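Local coordinates for putative Oleoyl-[acyl-carrier protein] thioesterase (Lactobacillus plantarum, PDB 2OWN), which probably hydrolyses the thioester of oleoyl-acyl-carrier protein, releasing the free fatty acid, as in other acyl-ACP thioesterases, at residues B[34-39]-B[180-185]; B[59-64]-B[129-134]; B[63-68]-B[115-120]; B[85-90]-B[97-102]. All coordinates share one frame; numbering follows the deposited sequence.

Contact 1 of 4, residues B[34-39]-B[180-185]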
# COMPACT_ATOMS: atom_id res chain seq x y z
N LEU B 34 -0.07 6.33 7.71
CA LEU B 34 -0.54 7.28 8.75
C LEU B 34 -1.69 8.14 8.22
O LEU B 34 -2.74 8.22 8.87
CB LEU B 34 0.59 8.17 9.29
CG LEU B 34 0.27 8.99 10.55
CD1 LEU B 34 0.07 8.06 11.73
CD2 LEU B 34 1.38 9.97 10.84
N ILE B 35 -1.50 8.73 7.03
CA ILE B 35 -2.56 9.54 6.36
C ILE B 35 -3.71 8.63 5.91
O ILE B 35 -4.88 9.03 6.06
CB ILE B 35 -2.00 10.40 5.18
CG1 ILE B 35 -0.99 11.43 5.70
CG2 ILE B 35 -3.11 11.12 4.41
CD1 ILE B 35 -1.52 12.44 6.71
N ASP B 36 -3.39 7.44 5.37
CA ASP B 36 -4.41 6.44 4.94
C ASP B 36 -5.44 6.10 6.04
O ASP B 36 -6.66 6.18 5.80
CB ASP B 36 -3.77 5.12 4.43
CG ASP B 36 -3.24 5.16 3.00
OD1 ASP B 36 -3.64 6.01 2.16
OD2 ASP B 36 -2.44 4.25 2.69
N ILE B 37 -4.93 5.78 7.24
CA ILE B 37 -5.79 5.42 8.40
C ILE B 37 -6.51 6.64 9.01
O ILE B 37 -7.60 6.47 9.55
CB ILE B 37 -5.05 4.54 9.48
CG1 ILE B 37 -3.96 5.32 10.25
CG2 ILE B 37 -4.50 3.26 8.80
CD1 ILE B 37 -3.15 4.44 11.22
N ALA B 38 -5.89 7.83 8.97
CA ALA B 38 -6.52 9.10 9.44
C ALA B 38 -7.75 9.41 8.57
O ALA B 38 -8.84 9.63 9.10
CB ALA B 38 -5.54 10.26 9.42
N VAL B 39 -7.55 9.37 7.25
CA VAL B 39 -8.61 9.58 6.23
C VAL B 39 -9.69 8.47 6.28
O VAL B 39 -10.87 8.77 6.03
CB VAL B 39 -8.00 9.82 4.80
CG1 VAL B 39 -9.04 9.75 3.66
CG2 VAL B 39 -7.24 11.14 4.78
N ASN B 180 -4.67 9.75 -4.92
CA ASN B 180 -4.68 9.78 -3.45
C ASN B 180 -3.49 10.57 -2.90
O ASN B 180 -2.34 10.28 -3.28
CB ASN B 180 -4.74 8.32 -2.91
CG ASN B 180 -4.74 8.18 -1.38
OD1 ASN B 180 -4.96 9.12 -0.62
ND2 ASN B 180 -4.53 6.94 -0.92
N ASN B 181 -3.78 11.58 -2.05
CA ASN B 181 -2.74 12.44 -1.43
C ASN B 181 -1.70 11.68 -0.59
O ASN B 181 -0.57 12.14 -0.50
CB ASN B 181 -3.35 13.59 -0.59
CG ASN B 181 -4.04 14.65 -1.45
OD1 ASN B 181 -4.44 14.40 -2.59
ND2 ASN B 181 -4.19 15.83 -0.89
N ALA B 182 -2.09 10.54 -0.00
CA ALA B 182 -1.19 9.69 0.81
C ALA B 182 0.01 9.15 0.01
O ALA B 182 1.10 9.06 0.57
CB ALA B 182 -1.96 8.53 1.44
N HIS B 183 -0.20 8.83 -1.27
CA HIS B 183 0.88 8.34 -2.17
C HIS B 183 2.00 9.34 -2.45
O HIS B 183 3.07 8.90 -2.89
CB HIS B 183 0.34 7.72 -3.47
CG HIS B 183 -0.37 6.42 -3.25
ND1 HIS B 183 0.28 5.32 -2.74
CD2 HIS B 183 -1.64 6.04 -3.49
CE1 HIS B 183 -0.58 4.31 -2.65
NE2 HIS B 183 -1.75 4.73 -3.10
N TYR B 184 1.76 10.64 -2.23
CA TYR B 184 2.81 11.68 -2.36
C TYR B 184 3.97 11.35 -1.39
O TYR B 184 5.12 11.55 -1.77
CB TYR B 184 2.30 13.10 -2.09
CG TYR B 184 1.43 13.78 -3.15
CD1 TYR B 184 0.19 13.24 -3.57
CD2 TYR B 184 1.79 15.05 -3.67
CE1 TYR B 184 -0.64 13.92 -4.53
CE2 TYR B 184 0.97 15.73 -4.62
CZ TYR B 184 -0.24 15.16 -5.04
OH TYR B 184 -1.03 15.81 -5.96
N PHE B 185 3.66 10.82 -0.19
CA PHE B 185 4.68 10.36 0.80
C PHE B 185 5.59 9.25 0.29
O PHE B 185 6.73 9.14 0.77
CB PHE B 185 4.07 10.02 2.17
CG PHE B 185 3.57 11.22 2.91
CD1 PHE B 185 4.50 12.04 3.58
CD2 PHE B 185 2.21 11.54 2.94
CE1 PHE B 185 4.07 13.20 4.29
CE2 PHE B 185 1.76 12.69 3.66
CZ PHE B 185 2.70 13.52 4.33
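Ile-35 packs against Ala-182 and Phe-185, and its two branches divide the work. CG1 meets the Phe-185 ring at CE2, 3.6 Å away, and the two side chains cross at about a right angle. CG2 turns to the CB of Ala-182 at 4.1 Å. The methyl lies anti to the backbone N and CG1 lies beside it (chi1 -63°), which spreads the branches over both partners. This is the close-packed side of the contact. Its residues are buried, and the space around them is filled by strands: Ile-35 also touches Tyr-68 and Ile-113, and Phe-185 touches Val-205 and Val-207.

The polar side is weakly bonded and, at Asn-180, partly exposed. Asn-180 ND2 gives a weak hydrogen bond to Asp-36 OD1 (3.3 Å), with the amide and carboxylate planes 31° apart. The same OD1 nevertheless lies close against the Ala-182 methyl, 3.1 Å from CB. Asn-180 OD1 accepts from the backbone N of Ala-182 in an Asx turn (3.3 Å). That bond comes in from above the carbonyl plane of the amide, not along a lone pair. Tyr-20 of the second subunit packs on Asn-180 and bonds to the carbonyl O of Asp-36, while Tyr-21 of that subunit packs on Asp-36.

The contact joins helix 31-48 of the N-terminal hotdog half to the turn leading into helix 184-191 in the C-terminal half. Its chemistry implies that mainly apolar packing joins the two segments, and that the weak amide-carboxylate bond contributes little beside it.

Contact 2 of 4, residues B[59-64]-B[129-134]; sequences HGVGWV and KILPEL
Val-61 and Leu-131 reach toward each other tip to tip, with Val-61 CG2 4.0 Å from Leu-131 CD1. The same CG2 meets Leu-134 CD1 at 3.9 Å, but there the side chains cross at a slant. With CG1 beside the backbone N (chi1 -73°), CG2 falls between N and the carbonyl carbon, where one valine methyl serves two leucines.

His-59 lies beside this group. Its CB touches Leu-131 CD1, and its ring slides past Leu-134 in the opposite direction, with ND1 3.8 Å from Leu-134 CD2. His-59 and Glu-133 come from opposite directions. Glu-133 OE2 lies 3.2 Å from His-59 CD2, and the carboxylate is turned 60° from the ring plane. OE2 is also 3.2 Å from His-59 NE2, but at a poor angle for a hydrogen bond. His-59 ND1 has a weak hydrogen bond to Met-55 O.

At the other end, Trp-63 crosses Ile-130 at about a right angle, and its CH2 stands 3.9 Å from Ile-130 CG2. The carbonyl O of Leu-134 lies near the plane of the indole, at its edge. Trp-63 NE1 is buried here and has no hydrogen-bond partner in the model.

Together these side chains pack an irregular segment, 129-134, onto the opening of strand 61-72, at one margin of the N-terminal hotdog domain.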
# COMPACT_ATOMS: atom_id res chain seq x y z
N HIS B 59 -24.28 17.45 -4.82
CA HIS B 59 -24.36 18.92 -4.67
C HIS B 59 -23.34 19.72 -5.56
O HIS B 59 -23.23 20.95 -5.41
CB HIS B 59 -24.21 19.33 -3.18
CG HIS B 59 -25.27 18.78 -2.29
ND1 HIS B 59 -25.11 17.61 -1.57
CD2 HIS B 59 -26.52 19.22 -2.00
CE1 HIS B 59 -26.21 17.36 -0.88
NE2 HIS B 59 -27.08 18.33 -1.13
N GLY B 60 -22.64 19.05 -6.50
CA GLY B 60 -21.66 19.67 -7.40
C GLY B 60 -20.41 20.20 -6.71
O GLY B 60 -19.85 21.20 -7.17
N VAL B 61 -19.99 19.52 -5.64
CA VAL B 61 -18.81 19.88 -4.81
C VAL B 61 -18.12 18.65 -4.18
O VAL B 61 -18.70 17.56 -4.14
CB VAL B 61 -19.20 20.87 -3.66
CG1 VAL B 61 -19.48 22.26 -4.20
CG2 VAL B 61 -20.39 20.33 -2.86
N GLY B 62 -16.90 18.86 -3.71
CA GLY B 62 -16.09 17.81 -3.06
C GLY B 62 -15.00 18.38 -2.17
O GLY B 62 -14.43 19.42 -2.50
N TRP B 63 -14.72 17.69 -1.05
CA TRP B 63 -13.67 18.12 -0.10
C TRP B 63 -12.28 17.85 -0.69
O TRP B 63 -12.04 16.77 -1.25
CB TRP B 63 -13.79 17.42 1.26
CG TRP B 63 -15.00 17.79 2.05
CD1 TRP B 63 -16.14 17.05 2.21
CD2 TRP B 63 -15.19 19.00 2.79
NE1 TRP B 63 -17.03 17.72 3.02
CE2 TRP B 63 -16.48 18.92 3.39
CE3 TRP B 63 -14.40 20.15 3.00
CZ2 TRP B 63 -17.00 19.96 4.20
CZ3 TRP B 63 -14.91 21.20 3.82
CH2 TRP B 63 -16.21 21.09 4.41
N VAL B 64 -11.41 18.86 -0.60
CA VAL B 64 -10.02 18.81 -1.10
C VAL B 64 -9.10 19.34 0.01
O VAL B 64 -9.22 20.52 0.36
CB VAL B 64 -9.88 19.68 -2.39
CG1 VAL B 64 -8.42 19.75 -2.89
CG2 VAL B 64 -10.80 19.15 -3.49
N LYS B 129 -17.88 28.25 -1.72
CA LYS B 129 -18.16 28.45 -0.28
C LYS B 129 -18.59 27.12 0.36
O LYS B 129 -19.17 26.26 -0.32
CB LYS B 129 -19.25 29.51 -0.05
CG LYS B 129 -18.90 30.89 -0.56
CD LYS B 129 -20.04 31.87 -0.32
CE LYS B 129 -19.69 33.26 -0.82
NZ LYS B 129 -20.80 34.22 -0.60
N ILE B 130 -18.30 26.96 1.66
CA ILE B 130 -18.66 25.74 2.41
C ILE B 130 -20.17 25.73 2.68
O ILE B 130 -20.70 26.70 3.23
CB ILE B 130 -17.87 25.58 3.75
CG1 ILE B 130 -16.36 25.50 3.49
CG2 ILE B 130 -18.32 24.32 4.52
CD1 ILE B 130 -15.51 25.29 4.73
N LEU B 131 -20.83 24.64 2.29
CA LEU B 131 -22.26 24.43 2.49
C LEU B 131 -22.43 23.96 3.94
O LEU B 131 -21.81 22.94 4.29
CB LEU B 131 -22.82 23.37 1.52
CG LEU B 131 -22.66 23.60 0.02
CD1 LEU B 131 -23.14 22.37 -0.76
CD2 LEU B 131 -23.38 24.85 -0.46
N PRO B 132 -23.21 24.69 4.80
CA PRO B 132 -23.40 24.25 6.20
C PRO B 132 -24.08 22.86 6.40
O PRO B 132 -23.83 22.25 7.43
CB PRO B 132 -24.23 25.39 6.83
CG PRO B 132 -24.90 26.04 5.70
CD PRO B 132 -23.94 25.96 4.56
N GLU B 133 -24.90 22.41 5.44
CA GLU B 133 -25.54 21.07 5.47
C GLU B 133 -24.51 19.91 5.43
O GLU B 133 -24.73 18.89 6.08
CB GLU B 133 -26.59 20.89 4.36
CG GLU B 133 -26.07 20.94 2.89
CD GLU B 133 -27.15 20.80 1.82
OE1 GLU B 133 -28.32 20.47 2.14
OE2 GLU B 133 -26.82 21.00 0.64
N LEU B 134 -23.43 20.09 4.66
CA LEU B 134 -22.33 19.09 4.55
C LEU B 134 -21.32 19.10 5.74
O LEU B 134 -20.49 18.19 5.82
CB LEU B 134 -21.58 19.25 3.22
CG LEU B 134 -22.42 19.22 1.93
CD1 LEU B 134 -21.53 19.40 0.72
CD2 LEU B 134 -23.24 17.93 1.78

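Contact 3 of 4, residues B[63-68]-B[115-120]. With SO4 (sulfate ion), chain O.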
# COMPACT_ATOMS: atom_id res chain seq x y z
N TRP B 63 -14.72 17.69 -1.05
CA TRP B 63 -13.67 18.12 -0.10
C TRP B 63 -12.28 17.85 -0.69
O TRP B 63 -12.04 16.77 -1.25
CB TRP B 63 -13.79 17.42 1.26
CG TRP B 63 -15.00 17.79 2.05
CD1 TRP B 63 -16.14 17.05 2.21
CD2 TRP B 63 -15.19 19.00 2.79
NE1 TRP B 63 -17.03 17.72 3.02
CE2 TRP B 63 -16.48 18.92 3.39
CE3 TRP B 63 -14.40 20.15 3.00
CZ2 TRP B 63 -17.00 19.96 4.20
CZ3 TRP B 63 -14.91 21.20 3.82
CH2 TRP B 63 -16.21 21.09 4.41
N VAL B 64 -11.41 18.86 -0.60
CA VAL B 64 -10.02 18.81 -1.10
C VAL B 64 -9.10 19.34 0.01
O VAL B 64 -9.22 20.52 0.36
CB VAL B 64 -9.88 19.68 -2.39
CG1 VAL B 64 -8.42 19.75 -2.89
CG2 VAL B 64 -10.80 19.15 -3.49
N VAL B 65 -8.24 18.48 0.56
CA VAL B 65 -7.29 18.88 1.63
C VAL B 65 -6.18 19.74 0.99
O VAL B 65 -5.58 19.34 -0.01
CB VAL B 65 -6.68 17.70 2.48
CG1 VAL B 65 -5.85 16.73 1.65
CG2 VAL B 65 -5.86 18.24 3.66
N THR B 66 -5.99 20.93 1.56
CA THR B 66 -4.98 21.90 1.14
C THR B 66 -3.73 21.86 2.03
O THR B 66 -2.63 22.10 1.52
CB THR B 66 -5.55 23.35 1.12
OG1 THR B 66 -6.01 23.72 2.43
CG2 THR B 66 -6.69 23.46 0.13
N GLN B 67 -3.90 21.56 3.34
CA GLN B 67 -2.81 21.53 4.32
C GLN B 67 -2.87 20.40 5.36
O GLN B 67 -3.96 19.95 5.71
CB GLN B 67 -2.84 22.83 5.14
CG GLN B 67 -2.98 24.14 4.35
CD GLN B 67 -2.87 25.40 5.20
OE1 GLN B 67 -2.51 25.36 6.38
NE2 GLN B 67 -3.18 26.53 4.59
N TYR B 68 -1.69 19.97 5.83
CA TYR B 68 -1.49 19.00 6.93
C TYR B 68 -0.30 19.44 7.82
O TYR B 68 0.71 19.91 7.30
CB TYR B 68 -1.17 17.55 6.53
CG TYR B 68 -2.30 16.69 6.03
CD1 TYR B 68 -3.33 16.28 6.91
CD2 TYR B 68 -2.27 16.14 4.74
CE1 TYR B 68 -4.39 15.42 6.47
CE2 TYR B 68 -3.31 15.27 4.28
CZ TYR B 68 -4.37 14.91 5.15
OH TYR B 68 -5.39 14.08 4.72
N SER B 115 -5.37 19.75 10.05
CA SER B 115 -5.53 19.96 8.60
C SER B 115 -6.56 21.01 8.20
O SER B 115 -7.44 21.34 8.99
CB SER B 115 -5.93 18.64 7.95
OG SER B 115 -7.13 18.17 8.53
N ILE B 116 -6.42 21.49 6.95
CA ILE B 116 -7.31 22.48 6.32
C ILE B 116 -7.87 21.84 5.03
O ILE B 116 -7.11 21.24 4.26
CB ILE B 116 -6.59 23.82 6.02
CG1 ILE B 116 -6.01 24.46 7.29
CG2 ILE B 116 -7.54 24.83 5.34
CD1 ILE B 116 -7.03 24.86 8.35
N TRP B 117 -9.19 21.98 4.83
CA TRP B 117 -9.93 21.45 3.68
C TRP B 117 -10.79 22.55 3.03
O TRP B 117 -11.33 23.41 3.75
CB TRP B 117 -10.84 20.32 4.12
CG TRP B 117 -10.17 19.11 4.71
CD1 TRP B 117 -9.68 18.98 5.98
CD2 TRP B 117 -9.98 17.84 4.08
NE1 TRP B 117 -9.16 17.72 6.16
CE2 TRP B 117 -9.34 16.99 5.02
CE3 TRP B 117 -10.29 17.33 2.79
CZ2 TRP B 117 -8.97 15.65 4.73
CZ3 TRP B 117 -9.93 15.98 2.49
CH2 TRP B 117 -9.28 15.16 3.47
N VAL B 118 -10.94 22.49 1.70
CA VAL B 118 -11.75 23.44 0.89
C VAL B 118 -12.70 22.69 -0.06
O VAL B 118 -12.37 21.57 -0.49
CB VAL B 118 -10.86 24.42 0.09
CG1 VAL B 118 -10.05 25.30 1.04
CG2 VAL B 118 -9.93 23.69 -0.88
N MSE B 119 -13.86 23.29 -0.38
CA MSE B 119 -14.83 22.68 -1.31
C MSE B 119 -14.55 23.15 -2.74
O MSE B 119 -14.67 24.35 -3.03
CB MSE B 119 -16.29 22.97 -0.94
CG MSE B 119 -16.66 22.57 0.47
SE MSE B 119 -18.54 22.12 0.62
CE MSE B 119 -18.42 20.37 -0.21
N MSE B 120 -14.16 22.20 -3.60
CA MSE B 120 -13.86 22.42 -5.03
C MSE B 120 -15.06 21.95 -5.85
O MSE B 120 -15.55 20.83 -5.62
CB MSE B 120 -12.60 21.66 -5.47
CG MSE B 120 -11.29 22.17 -4.88
SE MSE B 120 -10.76 23.93 -5.55
CE MSE B 120 -10.47 23.47 -7.43
S SO4 O . -1.34 29.62 4.70
O1 SO4 O . -0.31 29.31 5.67
O2 SO4 O . -1.02 28.94 3.45
O3 SO4 O . -2.62 29.15 5.21
O4 SO4 O . -1.42 31.06 4.48
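Trp-117 lies with one face over Val-65, whose CB stands 3.4 Å above the ring plane and makes a CH-pi contact with the six-membered ring. The backbone N of Val-64 sits at the edge of the indole, in its plane. These residues belong to an antiparallel strand pair of the N-terminal hotdog sheet, 63-68 against 115-120. Trp-63 carries Met-119 over one face, with CG 4.1 Å from the six-membered ring centroid. The selenium of Met-119, a selenomethionine, lies over that face too, as a Met-aromatic contact. Trp-63 CE3 also meets Trp-117 CB (3.7 Å), and the two side chains cross at about a right angle. Tyr-68 takes Val-65 CG2 over its face.

A classic beta bulge interrupts the pairing where Thr-66 and Gln-67 both face Ile-116. Ile-116 O accepts from Thr-66 N at 2.9 Å, and weakly from Gln-67 N and Thr-66 OG1. At the bulge, Thr-66 CG2 presses on Val-118 CG2 at 3.4 Å, tighter than usual. Gln-67 runs alongside Ile-116, pointing the same way.

Trp-117 NE1 donates to Ser-115 OG (3.2 Å), which also bonds to Arg-98 O. A serine in place of Trp-117 would probably leave Val-65 and Trp-63 CB without the indole they pack on, and Ser-115 OG without its indole donor. Beyond CG the Gln-67 side chain runs on extended (chi2 -175°) to a sulfate ion, probably from the crystallisation liquor, where NE2 gives a 2.7 Å hydrogen bond to O3.

Contact 4 of 4, residues B[85-90]-B[97-102]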
# COMPACT_ATOMS: atom_id res chain seq x y z
N ALA B 85 -8.82 8.45 16.38
CA ALA B 85 -9.90 9.37 16.78
C ALA B 85 -9.87 10.54 15.80
O ALA B 85 -8.78 10.99 15.42
CB ALA B 85 -9.71 9.85 18.20
N VAL B 86 -11.05 11.02 15.39
CA VAL B 86 -11.20 12.14 14.43
C VAL B 86 -12.33 13.12 14.85
O VAL B 86 -13.28 12.71 15.51
CB VAL B 86 -11.44 11.58 12.99
CG1 VAL B 86 -12.77 10.83 12.87
CG2 VAL B 86 -11.35 12.69 11.95
N ARG B 87 -12.18 14.40 14.47
CA ARG B 87 -13.15 15.46 14.78
C ARG B 87 -13.13 16.60 13.76
O ARG B 87 -12.05 17.14 13.47
CB ARG B 87 -12.86 16.00 16.20
CG ARG B 87 -13.79 17.11 16.72
CD ARG B 87 -13.59 17.39 18.22
NE ARG B 87 -12.30 18.01 18.55
CZ ARG B 87 -11.84 18.29 19.78
NH1 ARG B 87 -12.53 17.99 20.89
NH2 ARG B 87 -10.63 18.86 19.92
N GLY B 88 -14.31 16.97 13.24
CA GLY B 88 -14.51 18.10 12.31
C GLY B 88 -14.72 19.20 13.34
O GLY B 88 -15.85 19.51 13.69
N SER B 89 -13.60 19.73 13.83
CA SER B 89 -13.56 20.74 14.91
C SER B 89 -14.26 22.07 14.65
O SER B 89 -15.08 22.50 15.46
CB SER B 89 -12.10 21.00 15.30
OG SER B 89 -11.52 19.78 15.72
N ALA B 90 -13.93 22.69 13.51
CA ALA B 90 -14.51 23.99 13.13
C ALA B 90 -14.39 24.33 11.64
O ALA B 90 -13.80 23.56 10.86
CB ALA B 90 -13.86 25.08 13.97
N TYR B 97 -11.51 23.14 9.38
CA TYR B 97 -10.43 22.68 10.28
C TYR B 97 -10.76 21.28 10.84
O TYR B 97 -11.73 21.16 11.59
CB TYR B 97 -10.20 23.71 11.39
CG TYR B 97 -9.12 23.36 12.40
CD1 TYR B 97 -7.76 23.29 11.99
CD2 TYR B 97 -9.42 23.15 13.77
CE1 TYR B 97 -6.72 22.98 12.93
CE2 TYR B 97 -8.39 22.84 14.72
CZ TYR B 97 -7.05 22.76 14.29
OH TYR B 97 -6.07 22.46 15.20
N ARG B 98 -9.96 20.27 10.47
CA ARG B 98 -10.14 18.86 10.90
C ARG B 98 -8.92 18.32 11.65
O ARG B 98 -7.79 18.41 11.14
CB ARG B 98 -10.48 18.01 9.68
CG ARG B 98 -10.70 16.51 9.93
CD ARG B 98 -11.36 15.82 8.73
NE ARG B 98 -12.79 16.14 8.69
CZ ARG B 98 -13.79 15.42 9.22
NH1 ARG B 98 -13.60 14.24 9.83
NH2 ARG B 98 -15.04 15.89 9.11
N GLU B 99 -9.17 17.75 12.83
CA GLU B 99 -8.15 17.16 13.72
C GLU B 99 -8.25 15.63 13.77
O GLU B 99 -9.36 15.07 13.65
CB GLU B 99 -8.29 17.72 15.12
CG GLU B 99 -7.88 19.17 15.25
CD GLU B 99 -8.11 19.67 16.64
OE1 GLU B 99 -9.23 20.11 16.97
OE2 GLU B 99 -7.14 19.71 17.42
N PHE B 100 -7.10 14.97 13.95
CA PHE B 100 -6.99 13.49 14.06
C PHE B 100 -5.99 13.13 15.17
O PHE B 100 -4.97 13.82 15.31
CB PHE B 100 -6.45 12.80 12.79
CG PHE B 100 -7.07 13.24 11.50
CD1 PHE B 100 -6.70 14.47 10.91
CD2 PHE B 100 -7.92 12.39 10.76
CE1 PHE B 100 -7.24 14.90 9.67
CE2 PHE B 100 -8.46 12.80 9.50
CZ PHE B 100 -8.12 14.06 8.96
N TRP B 101 -6.26 12.05 15.91
CA TRP B 101 -5.38 11.53 16.98
C TRP B 101 -5.19 10.04 16.78
O TRP B 101 -6.19 9.31 16.72
CB TRP B 101 -5.97 11.74 18.37
CG TRP B 101 -6.16 13.14 18.75
CD1 TRP B 101 -5.34 13.90 19.52
CD2 TRP B 101 -7.27 13.96 18.39
NE1 TRP B 101 -5.85 15.16 19.66
CE2 TRP B 101 -7.04 15.24 18.98
CE3 TRP B 101 -8.44 13.76 17.62
CZ2 TRP B 101 -7.94 16.32 18.83
CZ3 TRP B 101 -9.36 14.85 17.46
CH2 TRP B 101 -9.09 16.11 18.07
N ILE B 102 -3.94 9.60 16.63
CA ILE B 102 -3.58 8.18 16.50
C ILE B 102 -3.01 7.86 17.89
O ILE B 102 -2.02 8.51 18.29
CB ILE B 102 -2.55 7.90 15.39
CG1 ILE B 102 -2.98 8.50 14.04
CG2 ILE B 102 -2.31 6.41 15.25
CD1 ILE B 102 -4.26 8.01 13.49
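Ser-89 OG donates a short hydrogen bond of 2.6 Å to Glu-99 OE1, using the anti lone pair of that oxygen. Arg-87 adds a salt bridge to the same OE1. Its NH2 lies 3.5 Å away, so the bond is weak, though OE1 is in the guanidinium plane, at the edge. Arg-87 and Glu-99 run side by side, pointing the same way. Arg-87 NE also bonds weakly to Ser-89 OG, while Glu-99 OE2 is taken by Tyr-112 OH. The buried carboxylate thus has partners on both oxygens. Were Glu-99 replaced by an alanine, Ser-89 OG and Tyr-112 OH would probably lose their carboxylate partner and Arg-87 its salt bridge, leaving the arginine freer to turn.

The Arg-87 guanidinium stands almost upright to the Trp-101 ring (planes 85° apart), with NH2 3.7 Å from CH2. Arg-87 CB lies at the edge of that ring, in its plane. Trp-101 CE3 packs on Ala-85 CB.

Across the sheet, Val-86 CG2 touches Phe-100 CD2 at 3.6 Å and the edge of the Arg-98 guanidinium at NH1. With CG1 between the backbone N and the carbonyl carbon (chi1 66°), CG2 is left anti to N, facing both. Gly-88 CA lies over one face of that guanidinium, 3.9 Å from NH2. Arg-98 makes a cation-pi contact with Tyr-138.

Gly-88 centres an inverse gamma turn. Ser-89 and Ala-90 both face Tyr-97 in a classic beta bulge. Paired backbone bonds link Ala-85 with Trp-101, Arg-87 with Glu-99 and Ala-90 with Tyr-97 in an antiparallel beta hairpin within the N-terminal hotdog sheet.

From the N terminus, helix 31-48 comes first and opens contact 1, whose loop closes only at 180-185. Strand 61-72 follows and begins contacts 2 and 3, which share Trp-63 and Val-64. The hairpin of contact 4 comes next and closes the shortest loop. Contact 3 then closes at 115-120, and contact 2 at 129-134. Contact 4 therefore lies within both 2 and 3, which start from the same stretch, and all lie within contact 1. Contacts 3 and 4 join neighbouring strands of the N-terminal sheet, and contact 2 packs the loop 129-134 on it. Contact 1 ties that half to the C-terminal half, and its helix also packs on Tyr-68 and Phe-100.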